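Local atomic coordinates of protein argonaute (Methanocaldococcus jannaschii, PDB entry 5G5S), a protein that cuts single-stranded target DNA under the direction of short DNA guides and may thereby defend the cell against invading genetic elements. Residues Y139-V144 against I154-H159; K302-M307 against I614-G619; Y605-S610 against I623-K628. One frame throughout, in Å; residues are numbered along the deposited sequence. Where two conformers were deposited one is given.

Contact 1 of 3, residues Y139-V144 against I154-H159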
loop_
_atom_site.group_PDB
_atom_site.type_symbol
_atom_site.label_atom_id
_atom_site.label_comp_id
_atom_site.label_asym_id
_atom_site.label_seq_id
_atom_site.Cartn_x
_atom_site.Cartn_y
_atom_site.Cartn_z
ATOM N N TYR A 139 -7.396 18.301 9.718
ATOM C CA TYR A 139 -7.163 19.096 8.520
ATOM C C TYR A 139 -8.053 18.706 7.352
ATOM O O TYR A 139 -8.553 17.585 7.284
ATOM C CB TYR A 139 -5.675 19.090 8.114
ATOM C CG TYR A 139 -5.187 17.812 7.471
ATOM C CD1 TYR A 139 -5.236 17.643 6.089
ATOM C CD2 TYR A 139 -4.608 16.799 8.233
ATOM C CE1 TYR A 139 -4.762 16.480 5.483
ATOM C CE2 TYR A 139 -4.115 15.638 7.636
ATOM C CZ TYR A 139 -4.197 15.484 6.259
ATOM O OH TYR A 139 -3.737 14.347 5.644
ATOM N N CYS A 140 -8.221 19.643 6.417
ATOM C CA CYS A 140 -8.958 19.452 5.182
ATOM C C CYS A 140 -7.971 19.317 4.054
ATOM O O CYS A 140 -6.942 19.993 4.042
ATOM C CB CYS A 140 -9.912 20.616 4.923
ATOM S SG CYS A 140 -11.346 20.661 6.017
ATOM N N GLU A 141 -8.279 18.442 3.108
ATOM C CA GLU A 141 -7.529 18.313 1.870
ATOM C C GLU A 141 -8.515 18.514 0.734
ATOM O O GLU A 141 -9.677 18.097 0.833
ATOM C CB GLU A 141 -6.687 17.037 1.733
ATOM C CG GLU A 141 -7.151 15.820 2.510
ATOM C CD GLU A 141 -6.432 14.548 2.117
ATOM O OE1 GLU A 141 -5.178 14.543 2.120
ATOM O OE2 GLU A 141 -7.123 13.554 1.800
ATOM N N TYR A 142 -8.088 19.243 -0.292
ATOM C CA TYR A 142 -8.955 19.573 -1.407
ATOM C C TYR A 142 -8.281 19.419 -2.761
ATOM O O TYR A 142 -7.062 19.533 -2.887
ATOM C CB TYR A 142 -9.563 20.979 -1.224
ATOM C CG TYR A 142 -8.545 22.082 -1.403
ATOM C CD1 TYR A 142 -7.621 22.376 -0.401
ATOM C CD2 TYR A 142 -8.477 22.809 -2.587
ATOM C CE1 TYR A 142 -6.618 23.321 -0.599
ATOM C CE2 TYR A 142 -7.487 23.766 -2.792
ATOM C CZ TYR A 142 -6.571 24.033 -1.787
ATOM O OH TYR A 142 -5.622 25.005 -1.975
ATOM N N GLU A 143 -9.110 19.182 -3.775
ATOM C CA GLU A 143 -8.745 19.025 -5.176
ATOM C C GLU A 143 -9.941 19.445 -6.007
ATOM O O GLU A 143 -11.067 19.426 -5.508
ATOM C CB GLU A 143 -8.491 17.536 -5.438
ATOM C CG GLU A 143 -7.376 17.243 -6.418
ATOM C CD GLU A 143 -7.068 15.760 -6.504
ATOM O OE1 GLU A 143 -8.014 14.968 -6.723
ATOM O OE2 GLU A 143 -5.886 15.386 -6.321
ATOM N N VAL A 144 -9.718 19.825 -7.270
ATOM C CA VAL A 144 -10.823 20.141 -8.174
ATOM C C VAL A 144 -10.887 19.153 -9.331
ATOM O O VAL A 144 -9.853 18.691 -9.810
ATOM C CB VAL A 144 -11.168 21.634 -8.490
ATOM C CG1 VAL A 144 -10.251 22.607 -7.778
ATOM C CG2 VAL A 144 -11.265 21.935 -9.983
ATOM N N ILE A 154 -13.332 18.409 -4.472
ATOM C CA ILE A 154 -13.261 17.169 -3.695
ATOM C C ILE A 154 -12.822 17.648 -2.317
ATOM O O ILE A 154 -11.796 18.318 -2.194
ATOM C CB ILE A 154 -12.304 16.098 -4.315
ATOM C CG1 ILE A 154 -12.547 15.873 -5.833
ATOM C CG2 ILE A 154 -12.311 14.783 -3.528
ATOM C CD1 ILE A 154 -14.005 15.603 -6.287
ATOM N N LEU A 155 -13.649 17.398 -1.307
ATOM C CA LEU A 155 -13.392 17.861 0.050
ATOM C C LEU A 155 -13.246 16.685 1.024
ATOM O O LEU A 155 -14.165 15.883 1.185
ATOM C CB LEU A 155 -14.504 18.839 0.471
ATOM C CG LEU A 155 -14.208 19.843 1.582
ATOM C CD1 LEU A 155 -13.002 20.725 1.247
ATOM C CD2 LEU A 155 -15.429 20.719 1.823
ATOM N N ASN A 156 -12.058 16.564 1.623
ATOM C CA ASN A 156 -11.751 15.488 2.547
ATOM C C ASN A 156 -11.330 16.029 3.901
ATOM O O ASN A 156 -10.586 17.000 3.973
ATOM C CB ASN A 156 -10.661 14.584 1.969
ATOM C CG ASN A 156 -10.676 13.168 2.489
ATOM O OD1 ASN A 156 -11.707 12.650 2.928
ATOM N ND2 ASN A 156 -9.532 12.497 2.411
ATOM N N PHE A 157 -11.828 15.415 4.971
ATOM C CA PHE A 157 -11.489 15.816 6.329
ATOM C C PHE A 157 -10.687 14.681 6.957
ATOM O O PHE A 157 -11.165 13.545 7.034
ATOM C CB PHE A 157 -12.758 16.176 7.120
ATOM C CG PHE A 157 -12.553 16.665 8.531
ATOM C CD1 PHE A 157 -11.782 17.793 8.791
ATOM C CD2 PHE A 157 -13.175 16.030 9.601
ATOM C CE1 PHE A 157 -11.596 18.245 10.101
ATOM C CE2 PHE A 157 -13.017 16.505 10.907
ATOM C CZ PHE A 157 -12.221 17.603 11.149
ATOM N N ARG A 158 -9.435 14.972 7.326
ATOM C CA ARG A 158 -8.542 13.952 7.872
ATOM C C ARG A 158 -8.040 14.230 9.271
ATOM O O ARG A 158 -7.903 15.384 9.674
ATOM C CB ARG A 158 -7.371 13.695 6.918
ATOM C CG ARG A 158 -7.092 12.222 6.735
ATOM C CD ARG A 158 -7.222 11.818 5.286
ATOM N NE ARG A 158 -5.937 11.873 4.595
ATOM C CZ ARG A 158 -5.085 10.855 4.508
ATOM N NH1 ARG A 158 -5.366 9.692 5.087
ATOM N NH2 ARG A 158 -3.942 10.992 3.849
ATOM N N HIS A 159 -7.769 13.150 10.013
ATOM C CA HIS A 159 -7.231 13.210 11.362
ATOM C C HIS A 159 -5.849 12.601 11.371
ATOM O O HIS A 159 -5.666 11.457 10.955
ATOM C CB HIS A 159 -8.157 12.523 12.372
ATOM C CG HIS A 159 -9.515 13.141 12.443
ATOM N ND1 HIS A 159 -9.768 14.240 13.244
ATOM C CD2 HIS A 159 -10.647 12.812 11.781
ATOM C CE1 HIS A 159 -11.046 14.525 13.067
ATOM N NE2 HIS A 159 -11.616 13.701 12.189
#

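Contact 2 of 3, residues K302-M307 against I614-G619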
loop_
_atom_site.group_PDB
_atom_site.type_symbol
_atom_site.label_atom_id
_atom_site.label_comp_id
_atom_site.label_asym_id
_atom_site.label_seq_id
_atom_site.Cartn_x
_atom_site.Cartn_y
_atom_site.Cartn_z
ATOM N N LYS A 302 -22.169 15.443 -4.706
ATOM C CA LYS A 302 -22.448 14.890 -6.031
ATOM C C LYS A 302 -23.011 13.467 -5.962
ATOM O O LYS A 302 -22.454 12.599 -5.291
ATOM C CB LYS A 302 -21.199 14.962 -6.950
ATOM C CG LYS A 302 -21.365 14.440 -8.400
ATOM C CD LYS A 302 -22.366 15.244 -9.243
ATOM C CE LYS A 302 -22.347 14.883 -10.713
ATOM N NZ LYS A 302 -23.175 13.687 -11.017
ATOM N N GLU A 303 -24.126 13.245 -6.654
ATOM C CA GLU A 303 -24.714 11.917 -6.735
ATOM C C GLU A 303 -24.142 11.265 -7.987
ATOM O O GLU A 303 -24.149 11.868 -9.063
ATOM C CB GLU A 303 -26.241 11.983 -6.765
ATOM C CG GLU A 303 -26.884 10.868 -5.963
ATOM C CD GLU A 303 -28.367 11.039 -5.697
ATOM O OE1 GLU A 303 -29.134 11.281 -6.661
ATOM O OE2 GLU A 303 -28.764 10.912 -4.517
ATOM N N LEU A 304 -23.615 10.054 -7.833
ATOM C CA LEU A 304 -22.961 9.328 -8.906
ATOM C C LEU A 304 -23.515 7.918 -9.082
ATOM O O LEU A 304 -23.805 7.251 -8.089
ATOM C CB LEU A 304 -21.454 9.262 -8.566
ATOM C CG LEU A 304 -20.475 8.991 -9.687
ATOM C CD1 LEU A 304 -20.604 10.030 -10.802
ATOM C CD2 LEU A 304 -19.056 8.955 -9.143
ATOM N N GLU A 305 -23.606 7.455 -10.349
ATOM C CA GLU A 305 -24.058 6.111 -10.716
ATOM C C GLU A 305 -22.869 5.135 -10.644
ATOM O O GLU A 305 -21.812 5.404 -11.216
ATOM C CB GLU A 305 -24.679 6.105 -12.120
ATOM C CG GLU A 305 -26.057 6.742 -12.198
ATOM C CD GLU A 305 -26.666 6.749 -13.587
ATOM O OE1 GLU A 305 -26.012 7.256 -14.528
ATOM O OE2 GLU A 305 -27.814 6.269 -13.729
ATOM N N PHE A 306 -23.053 4.007 -9.937
ATOM C CA PHE A 306 -22.025 2.987 -9.723
ATOM C C PHE A 306 -22.409 1.631 -10.304
ATOM O O PHE A 306 -23.523 1.154 -10.082
ATOM C CB PHE A 306 -21.747 2.815 -8.200
ATOM C CG PHE A 306 -20.827 3.831 -7.558
ATOM C CD1 PHE A 306 -21.272 5.120 -7.280
ATOM C CD2 PHE A 306 -19.534 3.486 -7.188
ATOM C CE1 PHE A 306 -20.423 6.054 -6.674
ATOM C CE2 PHE A 306 -18.682 4.426 -6.595
ATOM C CZ PHE A 306 -19.131 5.703 -6.346
ATOM N N MET A 307 -21.466 0.991 -11.005
ATOM C CA MET A 307 -21.630 -0.371 -11.503
ATOM C C MET A 307 -21.355 -1.298 -10.291
ATOM O O MET A 307 -20.650 -0.903 -9.351
ATOM C CB MET A 307 -20.621 -0.679 -12.652
ATOM C CG MET A 307 -19.198 -0.981 -12.150
ATOM S SD MET A 307 -17.962 -1.551 -13.342
ATOM C CE MET A 307 -18.359 -3.250 -13.440
ATOM N N ILE A 614 -18.365 -2.176 -5.699
ATOM C CA ILE A 614 -18.842 -1.081 -6.554
ATOM C C ILE A 614 -17.723 -0.218 -7.147
ATOM O O ILE A 614 -16.668 -0.036 -6.534
ATOM C CB ILE A 614 -19.967 -0.222 -5.877
ATOM C CG1 ILE A 614 -19.490 0.418 -4.546
ATOM C CG2 ILE A 614 -21.266 -1.031 -5.701
ATOM C CD1 ILE A 614 -20.304 1.628 -4.093
ATOM N N GLY A 615 -17.988 0.317 -8.332
ATOM C CA GLY A 615 -17.052 1.152 -9.067
ATOM C C GLY A 615 -17.730 2.183 -9.935
ATOM O O GLY A 615 -18.812 1.934 -10.477
ATOM N N SER A 616 -17.103 3.362 -10.060
ATOM C CA SER A 616 -17.613 4.451 -10.896
ATOM C C SER A 616 -16.459 5.261 -11.501
ATOM O O SER A 616 -15.295 4.964 -11.226
ATOM C CB SER A 616 -18.579 5.336 -10.116
ATOM O OG SER A 616 -19.301 6.183 -10.990
ATOM N N VAL A 617 -16.777 6.220 -12.398
ATOM C CA VAL A 617 -15.793 7.069 -13.075
ATOM C C VAL A 617 -16.169 8.538 -12.834
ATOM O O VAL A 617 -17.277 8.951 -13.165
ATOM C CB VAL A 617 -15.637 6.732 -14.592
ATOM C CG1 VAL A 617 -14.727 7.735 -15.302
ATOM C CG2 VAL A 617 -15.122 5.309 -14.806
ATOM N N PHE A 618 -15.260 9.315 -12.234
ATOM C CA PHE A 618 -15.515 10.729 -11.990
ATOM C C PHE A 618 -14.411 11.563 -12.641
ATOM O O PHE A 618 -13.251 11.504 -12.207
ATOM C CB PHE A 618 -15.667 11.020 -10.489
ATOM C CG PHE A 618 -16.245 12.381 -10.184
ATOM C CD1 PHE A 618 -17.579 12.668 -10.462
ATOM C CD2 PHE A 618 -15.465 13.368 -9.594
ATOM C CE1 PHE A 618 -18.117 13.923 -10.167
ATOM C CE2 PHE A 618 -15.999 14.627 -9.313
ATOM C CZ PHE A 618 -17.321 14.898 -9.607
ATOM N N GLY A 619 -14.785 12.277 -13.708
ATOM C CA GLY A 619 -13.896 13.111 -14.517
ATOM C C GLY A 619 -12.601 12.419 -14.892
ATOM O O GLY A 619 -11.510 12.901 -14.553
#

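Contact 3 of 3, residues Y605-S610 against I623-K628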
loop_
_atom_site.group_PDB
_atom_site.type_symbol
_atom_site.label_atom_id
_atom_site.label_comp_id
_atom_site.label_asym_id
_atom_site.label_seq_id
_atom_site.Cartn_x
_atom_site.Cartn_y
_atom_site.Cartn_z
ATOM N N TYR A 605 -10.933 11.068 -2.458
ATOM C CA TYR A 605 -12.326 10.634 -2.658
ATOM C C TYR A 605 -12.903 9.896 -1.483
ATOM O O TYR A 605 -12.194 9.150 -0.817
ATOM C CB TYR A 605 -12.504 9.763 -3.917
ATOM C CG TYR A 605 -12.316 10.478 -5.237
ATOM C CD1 TYR A 605 -13.318 11.287 -5.765
ATOM C CD2 TYR A 605 -11.185 10.254 -6.015
ATOM C CE1 TYR A 605 -13.177 11.893 -7.013
ATOM C CE2 TYR A 605 -11.025 10.866 -7.252
ATOM C CZ TYR A 605 -12.024 11.687 -7.749
ATOM O OH TYR A 605 -11.858 12.294 -8.966
ATOM N N LYS A 606 -14.218 10.070 -1.266
ATOM C CA LYS A 606 -15.010 9.394 -0.242
ATOM C C LYS A 606 -16.363 9.096 -0.831
ATOM O O LYS A 606 -16.966 9.978 -1.440
ATOM C CB LYS A 606 -15.209 10.272 1.023
ATOM C CG LYS A 606 -13.982 10.497 1.892
ATOM C CD LYS A 606 -13.420 9.207 2.515
ATOM C CE LYS A 606 -11.982 9.361 2.974
ATOM N NZ LYS A 606 -11.040 9.690 1.861
ATOM N N VAL A 607 -16.852 7.864 -0.637
ATOM C CA VAL A 607 -18.185 7.435 -1.078
ATOM C C VAL A 607 -19.028 7.301 0.186
ATOM O O VAL A 607 -18.676 6.541 1.090
ATOM C CB VAL A 607 -18.186 6.140 -1.935
ATOM C CG1 VAL A 607 -19.533 5.957 -2.632
ATOM C CG2 VAL A 607 -17.058 6.154 -2.962
ATOM N N PHE A 608 -20.117 8.084 0.273
ATOM C CA PHE A 608 -20.976 8.103 1.449
ATOM C C PHE A 608 -21.920 6.884 1.473
ATOM O O PHE A 608 -23.134 7.028 1.313
ATOM C CB PHE A 608 -21.720 9.456 1.567
ATOM C CG PHE A 608 -20.897 10.733 1.482
ATOM C CD1 PHE A 608 -19.518 10.717 1.708
ATOM C CD2 PHE A 608 -21.510 11.957 1.232
ATOM C CE1 PHE A 608 -18.765 11.892 1.622
ATOM C CE2 PHE A 608 -20.761 13.136 1.182
ATOM C CZ PHE A 608 -19.397 13.097 1.380
ATOM N N THR A 609 -21.329 5.674 1.637
ATOM C CA THR A 609 -22.035 4.388 1.686
ATOM C C THR A 609 -21.272 3.275 2.417
ATOM O O THR A 609 -20.040 3.285 2.475
ATOM C CB THR A 609 -22.449 3.914 0.271
ATOM O OG1 THR A 609 -23.369 2.835 0.428
ATOM C CG2 THR A 609 -21.250 3.452 -0.597
ATOM N N SER A 610 -22.011 2.270 2.883
ATOM C CA SER A 610 -21.444 1.088 3.528
ATOM C C SER A 610 -21.417 -0.078 2.530
ATOM O O SER A 610 -20.897 -1.152 2.843
ATOM C CB SER A 610 -22.229 0.725 4.783
ATOM O OG SER A 610 -22.109 1.762 5.741
ATOM N N ILE A 623 -13.259 5.282 -9.482
ATOM C CA ILE A 623 -13.519 5.250 -8.043
ATOM C C ILE A 623 -13.912 3.799 -7.747
ATOM O O ILE A 623 -14.993 3.343 -8.117
ATOM C CB ILE A 623 -14.553 6.307 -7.561
ATOM C CG1 ILE A 623 -14.148 7.737 -7.997
ATOM C CG2 ILE A 623 -14.749 6.218 -6.034
ATOM C CD1 ILE A 623 -15.266 8.790 -7.753
ATOM N N PHE A 624 -12.982 3.089 -7.109
ATOM C CA PHE A 624 -12.985 1.663 -6.820
ATOM C C PHE A 624 -13.228 1.388 -5.321
ATOM O O PHE A 624 -12.440 1.817 -4.479
ATOM C CB PHE A 624 -11.615 1.140 -7.315
ATOM C CG PHE A 624 -11.359 -0.343 -7.406
ATOM C CD1 PHE A 624 -11.883 -1.092 -8.453
ATOM C CD2 PHE A 624 -10.507 -0.974 -6.504
ATOM C CE1 PHE A 624 -11.624 -2.463 -8.548
ATOM C CE2 PHE A 624 -10.245 -2.341 -6.604
ATOM C CZ PHE A 624 -10.819 -3.079 -7.613
ATOM N N LEU A 625 -14.350 0.702 -4.990
ATOM C CA LEU A 625 -14.699 0.352 -3.611
ATOM C C LEU A 625 -14.990 -1.177 -3.535
ATOM O O LEU A 625 -16.154 -1.610 -3.601
ATOM C CB LEU A 625 -15.858 1.235 -3.111
ATOM C CG LEU A 625 -16.115 1.286 -1.600
ATOM C CD1 LEU A 625 -14.938 1.912 -0.842
ATOM C CD2 LEU A 625 -17.390 2.064 -1.298
ATOM N N PRO A 626 -13.914 -2.014 -3.452
ATOM C CA PRO A 626 -14.115 -3.466 -3.562
ATOM C C PRO A 626 -14.612 -4.266 -2.365
ATOM O O PRO A 626 -15.489 -5.106 -2.521
ATOM C CB PRO A 626 -12.745 -3.973 -4.045
ATOM C CG PRO A 626 -11.766 -3.009 -3.455
ATOM C CD PRO A 626 -12.469 -1.672 -3.423
ATOM N N HIS A 627 -13.996 -4.070 -1.209
ATOM C CA HIS A 627 -14.181 -4.890 -0.020
ATOM C C HIS A 627 -15.123 -4.372 1.053
ATOM O O HIS A 627 -15.250 -3.164 1.253
ATOM C CB HIS A 627 -12.783 -5.157 0.585
ATOM C CG HIS A 627 -12.086 -3.916 1.070
ATOM N ND1 HIS A 627 -12.246 -2.691 0.428
ATOM C CD2 HIS A 627 -11.262 -3.747 2.132
ATOM C CE1 HIS A 627 -11.540 -1.822 1.133
ATOM N NE2 HIS A 627 -10.928 -2.410 2.168
ATOM N N LYS A 628 -15.738 -5.296 1.781
ATOM C CA LYS A 628 -16.617 -4.941 2.879
ATOM C C LYS A 628 -15.732 -4.601 4.070
ATOM O O LYS A 628 -14.699 -5.226 4.275
ATOM C CB LYS A 628 -17.541 -6.103 3.223
#

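Contact 1 of 3, residues Y139-V144 against I154-H159
Arg158 and Tyr139 lie side by side on one face of an antiparallel pair, and the arginine can be followed outward atom by atom. Its CB sits over one face of the Tyr139 ring, 4.0 Å from the ring centroid and offset toward the rim, a CH-pi contact. Tyr139 CG stands between its own backbone N and carbonyl carbon (chi1 75°), which turns the ring toward the arginine. Arg158 CG passes near Tyr139 OH; the chain then bends, and CD comes 3.9 Å from Glu141 OE2. At NE a salt bridge reaches Glu141 OE2 at 3.5 Å, with carboxylate and guanidinium planes 45° apart. NH1 forms a salt bridge with Asp262, NH2 lies 3.8 Å from Tyr139 OH, and the group makes a cation-pi contact with Tyr260. Glu141 OE2 also accepts, on its anti side, a nearly straight bond from Asn156 ND2 at 2.7 Å, which helps hold the carboxylate beside the guanidinium. On the other face Cys140 SG stands 4.0 Å from Phe157 CD1, a sulfur-aromatic contact beside helices 114-122 and 280-293. Six backbone hydrogen bonds complete the regular pairing of a long antiparallel beta hairpin, strands 134-147 and 150-163, whose second strand carries the guide-contacting His159.

Contact 2 of 3, residues K302-M307 against I614-G619
Ser616 CB lies squarely over the Phe306 ring, 3.5 Å from its centroid and only 9° off the normal, a CH-pi contact over the centre of the face. Its hydroxyl turns to Glu305, the residue before Phe306: OG, anti to the serine's backbone N (chi1 -166°), donates to Glu305 O at 2.6 Å from a position tilted out of the carbonyl plane. Leu304 packs against the same hydroxyl, with CG 3.3 Å from Ser616 OG. The leucine also crosses Phe618 obliquely and brings CD1 to the edge of that ring, near its plane, 4.0 Å from Phe618 CD1. Farther along the same ring, Lys302 CG approaches Phe618 CE1 at 3.7 Å, while the bent lysine chain returns NZ to Glu303 O. His147 stacks on Phe618, and Tyr152 meets it edge-to-face. At the other end Ile614 CD1 leans on Phe306 CD2 at 3.7 Å. Beside it Met307 and Gly615 form an antiparallel hydrogen-bonded pair, with Met307 N to Gly615 O at 2.9 Å and a longer return bond from Gly615 N to Met307 O. The N-to-C directions of the short strands are 133° apart, well short of antiparallel, and they splay beyond this pair. The chemistry is therefore divided: one backbone pair and the serine hydroxyl join the Met307 end, whereas aromatic and aliphatic packing carries the splayed end.

Contact 3 of 3, residues Y605-S610 against I623-K628
The irregular chain of 605-610 runs beside the end of strand 621-625 without a backbone hydrogen bond between the two segments, its CA atoms 7.7 Å away where Tyr605 faces Ile623 and 8.3 Å away where Val607 faces Leu625. The space between the backbones is bridged by side chains. Ile623 crosses Tyr605 at about a right angle and sets its CD1 methyl over one face of the ring, 4.0 Å from the centroid and offset toward the rim, in a CH-pi contact. The nearest ring atoms are those of one side, CD1 at 3.7 Å from Ile623 CD1, with CE1 only slightly farther; the hydroxyl of this tyrosine is bound by Asp621. The two branches of the isoleucine divide the work: CG1 lies anti to the carbonyl carbon (chi1 -54°) and carries CD1 to the tyrosine, while CG2 meets Val607 CG2 at 3.8 Å. Val607 reaches a second partner as well, its CB lying 4.2 Å from Leu625 CD2. That same leucine methyl also touches Thr609 CG2, again at 4.2 Å, so CD2 rests against two residues of the loop. An inverse gamma turn centred on Phe608, closed by a weak bond from Thr609 N to Val607 O, brings these two residues close together along the chain. At His627 the chain enters the region that binds the phosphorylated guide 5' end. Strand 614-618 supplies Phe618 to Tyr605 and Ile623, and Ile614 to Thr609 and Leu625; strand 7-12 adds Tyr10 and Ile12 against Val607, and Phe624 packs instead on helix 656-666.

From the N terminus, contact 1 closes first, a short hairpin loop between strands 134-147 and 150-163. Contact 2 opens much later and spans about 300 residues, bringing strand 302-308 onto strand 614-618 of the Piwi region. Contact 3 opens at 605-610, before the second segment of contact 2, and closes after it at 623-628, so contacts 2 and 3 cross. They share a sheet in which strands 614-618 and 621-625 are antiparallel neighbours. Contact 1 belongs to a separate sheet but meets both others: Ile154 CD1 packs against Phe618 and Tyr605, tying the hairpin to strand 614-618 of the Piwi sheet and the loop leading into that strand.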